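PDB 5FFJ: endonuclease and methylase LlaGI from Lactococcus lactis, which probably recognises a specific DNA sequence, methylates it and, as a helicase-like ATPase with a nuclease, cleaves unmodified DNA in Type ISP restriction-modification. Local coordinates for residues 36-41 / 211-216; 1145-1150 / 1351-1356; 1305-1310 / 1367-1372. All coordinates share one frame; numbering follows the deposited sequence.

Contact 1 (36-41 / 211-216); sequences QLIMAP and ATPKIY
M39 and A211 bring the two backbones together, their CA atoms 4.9 Å apart, where the chain has just left two neighbouring parallel strands, 34-38 and 206-210. Past the strand ends the pairing gives way to a looser approach. A211 offers only a methyl, which packs on the ring of P41, whose CD is 3.8 Å from A211 CB. P41 meets it with apolar ring carbons and restricts the backbone where the chain leaves the strand. Further back, I38 reaches P213. With CG1 beside the backbone N (chi1 -55°) and an extended second torsion, its CD1 comes to 3.8 Å from P213 CG, the two side chains crossing at about a right angle. Both are compact and apolar, which suits a partly exposed place at the strand's end. The sequence from A40 through K45 reads as a P-loop (Walker A) motif, and T210 to P213 probably belong to the TATP form of helicase motif III, so the contact sets two motifs of the ATPase side by side. Around it, M39 and L37 pair through their backbones with T210, and L37 also with Y208. M39 lies on K45 and T48 of helix 45-60, T212 rests on H177 of the DEAH sequence, and strand 243-245 flanks strand 34-38 on its other side.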
# COMPACT_ATOMS: atom_id res chain seq x y z
N GLN A 36 24.00 9.66 26.17
CA GLN A 36 25.31 9.49 25.57
C GLN A 36 25.84 10.82 25.05
O GLN A 36 25.06 11.74 24.77
CB GLN A 36 25.27 8.47 24.42
CG GLN A 36 24.44 7.23 24.71
CD GLN A 36 24.40 6.28 23.53
OE1 GLN A 36 25.22 6.38 22.62
NE2 GLN A 36 23.44 5.38 23.53
N LEU A 37 27.16 10.91 24.92
CA LEU A 37 27.83 12.13 24.50
C LEU A 37 28.88 11.81 23.44
O LEU A 37 29.95 11.28 23.75
CB LEU A 37 28.47 12.83 25.71
CG LEU A 37 29.14 14.18 25.44
CD1 LEU A 37 28.18 15.24 24.89
CD2 LEU A 37 29.81 14.70 26.70
N ILE A 38 28.57 12.12 22.18
CA ILE A 38 29.47 11.82 21.07
C ILE A 38 30.20 13.07 20.58
O ILE A 38 29.57 14.06 20.20
CB ILE A 38 28.71 11.18 19.89
CG1 ILE A 38 27.96 9.95 20.39
CG2 ILE A 38 29.69 10.82 18.76
CD1 ILE A 38 27.38 9.08 19.31
N MET A 39 31.52 13.00 20.60
CA MET A 39 32.37 14.07 20.08
C MET A 39 33.63 13.51 19.44
O MET A 39 34.20 12.53 19.91
CB MET A 39 32.78 15.03 21.19
CG MET A 39 31.66 15.59 22.03
SD MET A 39 32.22 17.04 22.98
CE MET A 39 31.28 16.90 24.50
N ALA A 40 34.08 14.16 18.37
CA ALA A 40 35.37 13.82 17.77
C ALA A 40 36.47 13.94 18.82
O ALA A 40 36.31 14.68 19.79
CB ALA A 40 35.66 14.72 16.57
N PRO A 41 37.58 13.20 18.65
CA PRO A 41 38.67 13.27 19.65
C PRO A 41 39.25 14.67 19.79
O PRO A 41 39.83 15.00 20.82
CB PRO A 41 39.71 12.29 19.09
CG PRO A 41 38.95 11.39 18.17
CD PRO A 41 37.87 12.23 17.58
N ALA A 211 34.06 8.93 21.17
CA ALA A 211 34.17 9.54 19.85
C ALA A 211 33.76 8.55 18.76
O ALA A 211 33.67 8.92 17.59
CB ALA A 211 35.61 10.03 19.61
N THR A 212 33.50 7.31 19.15
CA THR A 212 33.26 6.23 18.18
C THR A 212 32.38 5.10 18.69
O THR A 212 32.89 4.03 19.02
CB THR A 212 34.59 5.58 17.74
OG1 THR A 212 35.22 4.97 18.87
CG2 THR A 212 35.52 6.60 17.12
N PRO A 213 31.05 5.30 18.73
CA PRO A 213 30.23 4.22 19.28
C PRO A 213 30.23 2.98 18.38
O PRO A 213 29.87 1.90 18.82
CB PRO A 213 28.84 4.85 19.37
CG PRO A 213 28.80 5.77 18.19
CD PRO A 213 30.22 6.29 18.00
N LYS A 214 30.65 3.16 17.13
CA LYS A 214 30.68 2.08 16.15
C LYS A 214 32.07 1.44 16.06
O LYS A 214 33.06 2.13 15.82
CB LYS A 214 30.27 2.60 14.77
N ILE A 215 32.13 0.12 16.24
CA ILE A 215 33.39 -0.60 16.16
C ILE A 215 33.51 -1.32 14.83
O ILE A 215 32.61 -2.05 14.41
CB ILE A 215 33.53 -1.63 17.30
N TYR A 216 34.65 -1.12 14.16
CA TYR A 216 34.91 -1.74 12.87
C TYR A 216 35.90 -2.88 13.04
O TYR A 216 36.24 -3.58 12.08
CB TYR A 216 35.46 -0.71 11.88

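Contact 2 (1145-1150 / 1351-1356); sequences MYRPFT and IDQYQV. With nucleotides of chain C.
T1150 O is gripped by two backbone donors, Y1146 N at 3.0 Å and R1147 N at 3.1 Å, and this pair of residues facing one is a classic beta bulge in the specificity domain. A type II turn from R1147 to T1150 closes it, P1148 suiting the corner because its ring already fixes the phi needed there. T1150 sets its short branched side chain across Q1353 of helix 1346-1353, OG1 3.3 Å from Q1353 CB, while the ring of Y1354 comes from the opposite direction and puts its OH in a weak bond to F1149 O. R1147 lays its guanidinium over one face of the Y1146 ring, CZ 3.5 Å above the ring plane and offset toward the rim. The bends at chi2 (-62°) and chi3 fold it there, and NE bonds to Y1146 O from above the carbonyl plane. An arginine suits the spot: NH1 meets OP2 of DG15 of chain C, at a length too short to trust, while NH2 has a salt bridge to D1202. The phenol OH of Y1146 bonds to D1066. Q1353 crosses the aliphatic part of R1147, its OE1 3.4 Å from R1147 CG and in plane at the edge of the Y1146 ring. Its NE2 bonds to D1352 OD2 at 3.1 Å (146° at the hydrogen), an oxygen that also carries the salt bridge to R1344.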
# COMPACT_ATOMS: atom_id res chain seq x y z
N MET A 1145 -25.08 -21.56 0.95
CA MET A 1145 -23.93 -21.91 0.13
C MET A 1145 -23.00 -20.72 -0.01
O MET A 1145 -23.31 -19.77 -0.73
CB MET A 1145 -24.37 -22.39 -1.25
CG MET A 1145 -24.62 -23.89 -1.35
SD MET A 1145 -23.13 -24.86 -1.04
CE MET A 1145 -23.73 -26.51 -1.35
N TYR A 1146 -21.86 -20.77 0.67
CA TYR A 1146 -20.88 -19.71 0.60
C TYR A 1146 -19.99 -19.90 -0.63
O TYR A 1146 -19.68 -18.95 -1.34
CB TYR A 1146 -20.05 -19.67 1.88
CG TYR A 1146 -19.10 -18.50 1.96
CD1 TYR A 1146 -19.57 -17.21 2.08
CD2 TYR A 1146 -17.72 -18.70 1.95
CE1 TYR A 1146 -18.70 -16.14 2.17
CE2 TYR A 1146 -16.85 -17.64 2.03
CZ TYR A 1146 -17.34 -16.36 2.14
OH TYR A 1146 -16.47 -15.30 2.23
N ARG A 1147 -19.59 -21.15 -0.86
CA ARG A 1147 -18.75 -21.51 -1.99
C ARG A 1147 -19.21 -22.87 -2.51
O ARG A 1147 -19.96 -23.56 -1.83
CB ARG A 1147 -17.28 -21.54 -1.58
CG ARG A 1147 -16.72 -20.19 -1.18
CD ARG A 1147 -16.74 -19.18 -2.31
NE ARG A 1147 -17.25 -17.89 -1.85
CZ ARG A 1147 -16.49 -16.87 -1.45
NH1 ARG A 1147 -15.17 -16.97 -1.45
NH2 ARG A 1147 -17.06 -15.74 -1.05
N PRO A 1148 -18.79 -23.25 -3.73
CA PRO A 1148 -19.36 -24.51 -4.24
C PRO A 1148 -19.01 -25.71 -3.35
O PRO A 1148 -17.85 -25.90 -3.00
CB PRO A 1148 -18.75 -24.64 -5.64
CG PRO A 1148 -17.59 -23.73 -5.67
CD PRO A 1148 -17.79 -22.67 -4.64
N PHE A 1149 -20.04 -26.47 -2.97
CA PHE A 1149 -19.91 -27.62 -2.07
C PHE A 1149 -19.48 -27.22 -0.66
O PHE A 1149 -19.20 -28.07 0.18
CB PHE A 1149 -18.94 -28.65 -2.66
CG PHE A 1149 -19.23 -29.01 -4.08
CD1 PHE A 1149 -20.33 -29.79 -4.40
CD2 PHE A 1149 -18.40 -28.58 -5.11
CE1 PHE A 1149 -20.60 -30.12 -5.71
CE2 PHE A 1149 -18.67 -28.91 -6.42
CZ PHE A 1149 -19.77 -29.68 -6.72
N THR A 1150 -19.44 -25.91 -0.41
CA THR A 1150 -19.13 -25.37 0.91
C THR A 1150 -20.31 -24.55 1.42
O THR A 1150 -20.59 -23.46 0.91
CB THR A 1150 -17.88 -24.47 0.89
OG1 THR A 1150 -16.82 -25.14 0.20
CG2 THR A 1150 -17.44 -24.12 2.32
N ILE A 1351 -10.34 -28.48 -0.45
CA ILE A 1351 -9.00 -28.21 0.07
C ILE A 1351 -8.90 -26.74 0.47
O ILE A 1351 -8.43 -26.41 1.56
CB ILE A 1351 -7.90 -28.54 -0.96
CG1 ILE A 1351 -7.90 -30.03 -1.28
CG2 ILE A 1351 -6.53 -28.13 -0.43
CD1 ILE A 1351 -6.91 -30.44 -2.34
N ASP A 1352 -9.34 -25.87 -0.43
CA ASP A 1352 -9.26 -24.43 -0.22
C ASP A 1352 -10.16 -23.97 0.93
O ASP A 1352 -9.71 -23.26 1.83
CB ASP A 1352 -9.66 -23.68 -1.49
CG ASP A 1352 -9.56 -22.18 -1.33
OD1 ASP A 1352 -8.51 -21.69 -0.87
OD2 ASP A 1352 -10.55 -21.48 -1.66
N GLN A 1353 -11.43 -24.36 0.88
CA GLN A 1353 -12.43 -23.86 1.82
C GLN A 1353 -12.35 -24.52 3.19
O GLN A 1353 -12.34 -23.83 4.21
CB GLN A 1353 -13.83 -24.05 1.23
CG GLN A 1353 -14.13 -23.10 0.09
CD GLN A 1353 -14.07 -21.66 0.53
OE1 GLN A 1353 -14.79 -21.25 1.45
NE2 GLN A 1353 -13.21 -20.87 -0.10
N TYR A 1354 -12.30 -25.85 3.23
CA TYR A 1354 -12.23 -26.56 4.50
C TYR A 1354 -10.80 -26.55 5.00
O TYR A 1354 -10.02 -27.47 4.77
CB TYR A 1354 -12.80 -27.97 4.35
CG TYR A 1354 -14.29 -27.92 4.11
CD1 TYR A 1354 -14.80 -27.79 2.83
CD2 TYR A 1354 -15.18 -27.94 5.17
CE1 TYR A 1354 -16.17 -27.71 2.61
CE2 TYR A 1354 -16.54 -27.87 4.97
CZ TYR A 1354 -17.03 -27.75 3.68
OH TYR A 1354 -18.39 -27.68 3.47
N GLN A 1355 -10.49 -25.47 5.71
CA GLN A 1355 -9.15 -25.11 6.09
C GLN A 1355 -9.25 -24.09 7.22
O GLN A 1355 -10.11 -23.21 7.18
CB GLN A 1355 -8.39 -24.53 4.90
CG GLN A 1355 -7.14 -23.73 5.25
CD GLN A 1355 -6.56 -22.98 4.05
OE1 GLN A 1355 -5.64 -22.18 4.20
NE2 GLN A 1355 -7.11 -23.23 2.86
N VAL A 1356 -8.37 -24.19 8.21
CA VAL A 1356 -8.37 -23.24 9.31
C VAL A 1356 -7.68 -21.95 8.89
O VAL A 1356 -6.55 -21.98 8.39
CB VAL A 1356 -7.68 -23.83 10.56
CG1 VAL A 1356 -7.29 -22.72 11.55
CG2 VAL A 1356 -8.59 -24.83 11.25
P DG C 15 -12.63 -15.05 0.55
OP1 DG C 15 -12.37 -15.38 1.97
OP2 DG C 15 -13.13 -16.10 -0.36
O5' DG C 15 -13.65 -13.81 0.45
C5' DG C 15 -14.10 -13.14 1.63
C4' DG C 15 -13.95 -11.64 1.49
O4' DG C 15 -13.48 -11.33 0.14
C3' DG C 15 -15.24 -10.85 1.67
O3' DG C 15 -14.99 -9.61 2.37
C2' DG C 15 -15.71 -10.64 0.24
C1' DG C 15 -14.39 -10.47 -0.50
N9 DG C 15 -14.45 -10.82 -1.93
C8 DG C 15 -14.74 -12.04 -2.49
N7 DG C 15 -14.70 -12.04 -3.79
C5 DG C 15 -14.35 -10.74 -4.13
C6 DG C 15 -14.15 -10.14 -5.40
O6 DG C 15 -14.25 -10.66 -6.52
N1 DG C 15 -13.81 -8.80 -5.28
C2 DG C 15 -13.67 -8.12 -4.09
N2 DG C 15 -13.33 -6.83 -4.18
N3 DG C 15 -13.85 -8.67 -2.90
C4 DG C 15 -14.19 -9.98 -2.99

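Contact 3 (1305-1310 / 1367-1372); sequences YRVKKM and DPNEFS. With nucleotides of chain B.
The guanidinium of R1306 has N1369 CB over one face, 3.7 Å above its plane and offset toward the rim, with E1370 CG near its edge. D1367 comes at it obliquely, the carboxylate plane only 19° from that of the guanidinium. R1306 NH2 gives a weak hydrogen bond to D1367 OD2, 3.4 Å long, within a salt bridge. The arginine chain reaches this position by bending at chi2 and chi3, so that this solvent-exposed residue folds back over the opposing loop. D1367 has a second task: with its CG anti to the backbone N (chi1 177°), OD1 takes a weak bond from N1369 N in the pattern of an Asx turn, P1368 lying at the corner. N1369 turns inward from it, its CG 3.8 Å from V1307 CG1, and P1368 CG packs on that same methyl at 3.7 Å. A glycine in place of N1369 would probably leave the guanidinium without its covering carbon, freer to turn, and open a gap beside V1307. V1307 and P1368 also rest on I1378 of helix 1377-1398, where small apolar side chains suit a buried position. Further along, the extended K1309 gives a weak hydrogen bond from NZ to OP1 of DA16 of chain B. Two irregular loops braced against a helix, one carrying a lysine to a phosphate, fit the DNA-binding role of a specificity domain.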
# COMPACT_ATOMS: atom_id res chain seq x y z
N TYR A 1305 -9.39 -36.58 13.28
CA TYR A 1305 -10.14 -36.16 12.10
C TYR A 1305 -10.19 -34.64 11.97
O TYR A 1305 -10.94 -34.11 11.15
CB TYR A 1305 -11.56 -36.72 12.16
CG TYR A 1305 -11.62 -38.21 12.42
CD1 TYR A 1305 -11.41 -39.12 11.40
CD2 TYR A 1305 -11.87 -38.69 13.70
CE1 TYR A 1305 -11.46 -40.48 11.63
CE2 TYR A 1305 -11.93 -40.05 13.94
CZ TYR A 1305 -11.72 -40.94 12.91
OH TYR A 1305 -11.77 -42.29 13.15
N ARG A 1306 -9.40 -33.95 12.78
CA ARG A 1306 -9.34 -32.49 12.70
C ARG A 1306 -8.48 -32.06 11.53
O ARG A 1306 -7.49 -32.71 11.20
CB ARG A 1306 -8.79 -31.90 14.00
CG ARG A 1306 -9.80 -31.86 15.14
CD ARG A 1306 -9.57 -30.69 16.08
NE ARG A 1306 -10.83 -30.02 16.42
CZ ARG A 1306 -11.08 -28.72 16.26
NH1 ARG A 1306 -12.27 -28.25 16.60
NH2 ARG A 1306 -10.17 -27.89 15.77
N VAL A 1307 -8.88 -30.95 10.91
CA VAL A 1307 -8.17 -30.41 9.76
C VAL A 1307 -7.45 -29.12 10.14
O VAL A 1307 -7.95 -28.32 10.92
CB VAL A 1307 -9.13 -30.14 8.59
CG1 VAL A 1307 -10.17 -29.08 8.96
CG2 VAL A 1307 -8.36 -29.72 7.35
N LYS A 1308 -6.25 -28.95 9.59
CA LYS A 1308 -5.54 -27.68 9.65
C LYS A 1308 -5.51 -27.12 8.24
O LYS A 1308 -6.09 -26.06 7.95
CB LYS A 1308 -4.13 -27.85 10.20
CG LYS A 1308 -3.36 -26.54 10.36
CD LYS A 1308 -1.89 -26.78 10.67
CE LYS A 1308 -1.16 -25.47 10.94
NZ LYS A 1308 0.29 -25.68 11.20
N LYS A 1309 -4.85 -27.85 7.35
CA LYS A 1309 -4.81 -27.50 5.94
C LYS A 1309 -4.46 -28.73 5.11
O LYS A 1309 -3.39 -29.32 5.26
CB LYS A 1309 -3.80 -26.39 5.67
CG LYS A 1309 -3.92 -25.78 4.29
CD LYS A 1309 -3.13 -24.49 4.19
CE LYS A 1309 -3.38 -23.78 2.86
NZ LYS A 1309 -2.98 -22.34 2.93
N MET A 1310 -5.39 -29.12 4.25
CA MET A 1310 -5.17 -30.25 3.36
C MET A 1310 -4.17 -29.85 2.29
O MET A 1310 -4.09 -28.68 1.92
CB MET A 1310 -6.50 -30.70 2.75
CG MET A 1310 -7.51 -31.21 3.77
SD MET A 1310 -9.19 -31.36 3.14
CE MET A 1310 -8.91 -32.25 1.62
N ASP A 1367 -13.15 -22.00 11.79
CA ASP A 1367 -12.69 -23.39 11.88
C ASP A 1367 -13.75 -24.36 11.35
O ASP A 1367 -14.81 -24.50 11.95
CB ASP A 1367 -12.36 -23.72 13.34
CG ASP A 1367 -11.95 -25.16 13.52
OD1 ASP A 1367 -12.85 -26.01 13.66
OD2 ASP A 1367 -10.73 -25.44 13.54
N PRO A 1368 -13.46 -25.03 10.22
CA PRO A 1368 -14.48 -25.89 9.59
C PRO A 1368 -14.88 -27.12 10.41
O PRO A 1368 -15.93 -27.71 10.13
CB PRO A 1368 -13.82 -26.31 8.27
CG PRO A 1368 -12.37 -26.20 8.52
CD PRO A 1368 -12.20 -25.04 9.46
N ASN A 1369 -14.08 -27.51 11.39
CA ASN A 1369 -14.39 -28.69 12.21
C ASN A 1369 -15.60 -28.45 13.12
O ASN A 1369 -16.21 -29.40 13.61
CB ASN A 1369 -13.18 -29.11 13.06
CG ASN A 1369 -11.97 -29.49 12.23
OD1 ASN A 1369 -11.01 -28.72 12.12
ND2 ASN A 1369 -12.00 -30.69 11.66
N GLU A 1370 -15.94 -27.18 13.34
CA GLU A 1370 -17.03 -26.81 14.24
C GLU A 1370 -18.38 -26.76 13.53
O GLU A 1370 -19.40 -26.43 14.13
CB GLU A 1370 -16.75 -25.44 14.88
CG GLU A 1370 -15.51 -25.40 15.76
CD GLU A 1370 -15.26 -24.04 16.39
OE1 GLU A 1370 -16.05 -23.11 16.13
OE2 GLU A 1370 -14.27 -23.91 17.14
N PHE A 1371 -18.39 -27.11 12.24
CA PHE A 1371 -19.61 -26.98 11.44
C PHE A 1371 -20.62 -28.12 11.66
O PHE A 1371 -21.82 -27.87 11.78
CB PHE A 1371 -19.27 -26.90 9.95
CG PHE A 1371 -20.47 -27.03 9.05
CD1 PHE A 1371 -21.37 -25.98 8.91
CD2 PHE A 1371 -20.72 -28.21 8.37
CE1 PHE A 1371 -22.48 -26.10 8.10
CE2 PHE A 1371 -21.84 -28.33 7.56
CZ PHE A 1371 -22.72 -27.28 7.43
N SER A 1372 -20.13 -29.35 11.74
CA SER A 1372 -20.95 -30.53 11.41
C SER A 1372 -21.32 -31.50 12.54
O SER A 1372 -22.13 -32.40 12.32
CB SER A 1372 -20.25 -31.35 10.33
OG SER A 1372 -21.02 -32.49 10.01
P DA B 16 0.97 -22.49 3.38
OP1 DA B 16 0.00 -23.61 3.33
OP2 DA B 16 1.72 -22.22 4.62
O5' DA B 16 2.04 -22.67 2.20
C5' DA B 16 1.60 -22.79 0.85
C4' DA B 16 2.72 -23.30 -0.04
O4' DA B 16 3.64 -22.20 -0.34
C3' DA B 16 3.57 -24.41 0.56
O3' DA B 16 3.92 -25.37 -0.44
C2' DA B 16 4.78 -23.66 1.12
C1' DA B 16 4.94 -22.51 0.14
N9 DA B 16 5.51 -21.29 0.72
C8 DA B 16 5.10 -20.65 1.86
N7 DA B 16 5.79 -19.57 2.14
C5 DA B 16 6.71 -19.49 1.11
C6 DA B 16 7.74 -18.57 0.83
N6 DA B 16 8.00 -17.51 1.60
N1 DA B 16 8.48 -18.78 -0.27
C2 DA B 16 8.21 -19.84 -1.04
N3 DA B 16 7.27 -20.78 -0.88
C4 DA B 16 6.55 -20.54 0.23

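How the contacts relate
Contacts 2 and 3 lie in the specificity domain, their centres about 11 Å apart, and their segments alternate along the chain. They touch directly: V1356 N comes 3.0 Å from K1308 O, probably as a hydrogen bond. Helix 1377-1398 borders both, under Y1354 in one and under V1307 and P1368 in the other, and each reaches a phosphate of a different DNA strand. Contact 2 is buried, its polar bonds mostly within a segment or to outside partners; contact 3 is partly buried, with an apolar inside and a charged outer side. Contact 1 is a mainly apolar surface contact in the ATPase, its centre about 60 Å from that of contact 2 and well away from the DNA.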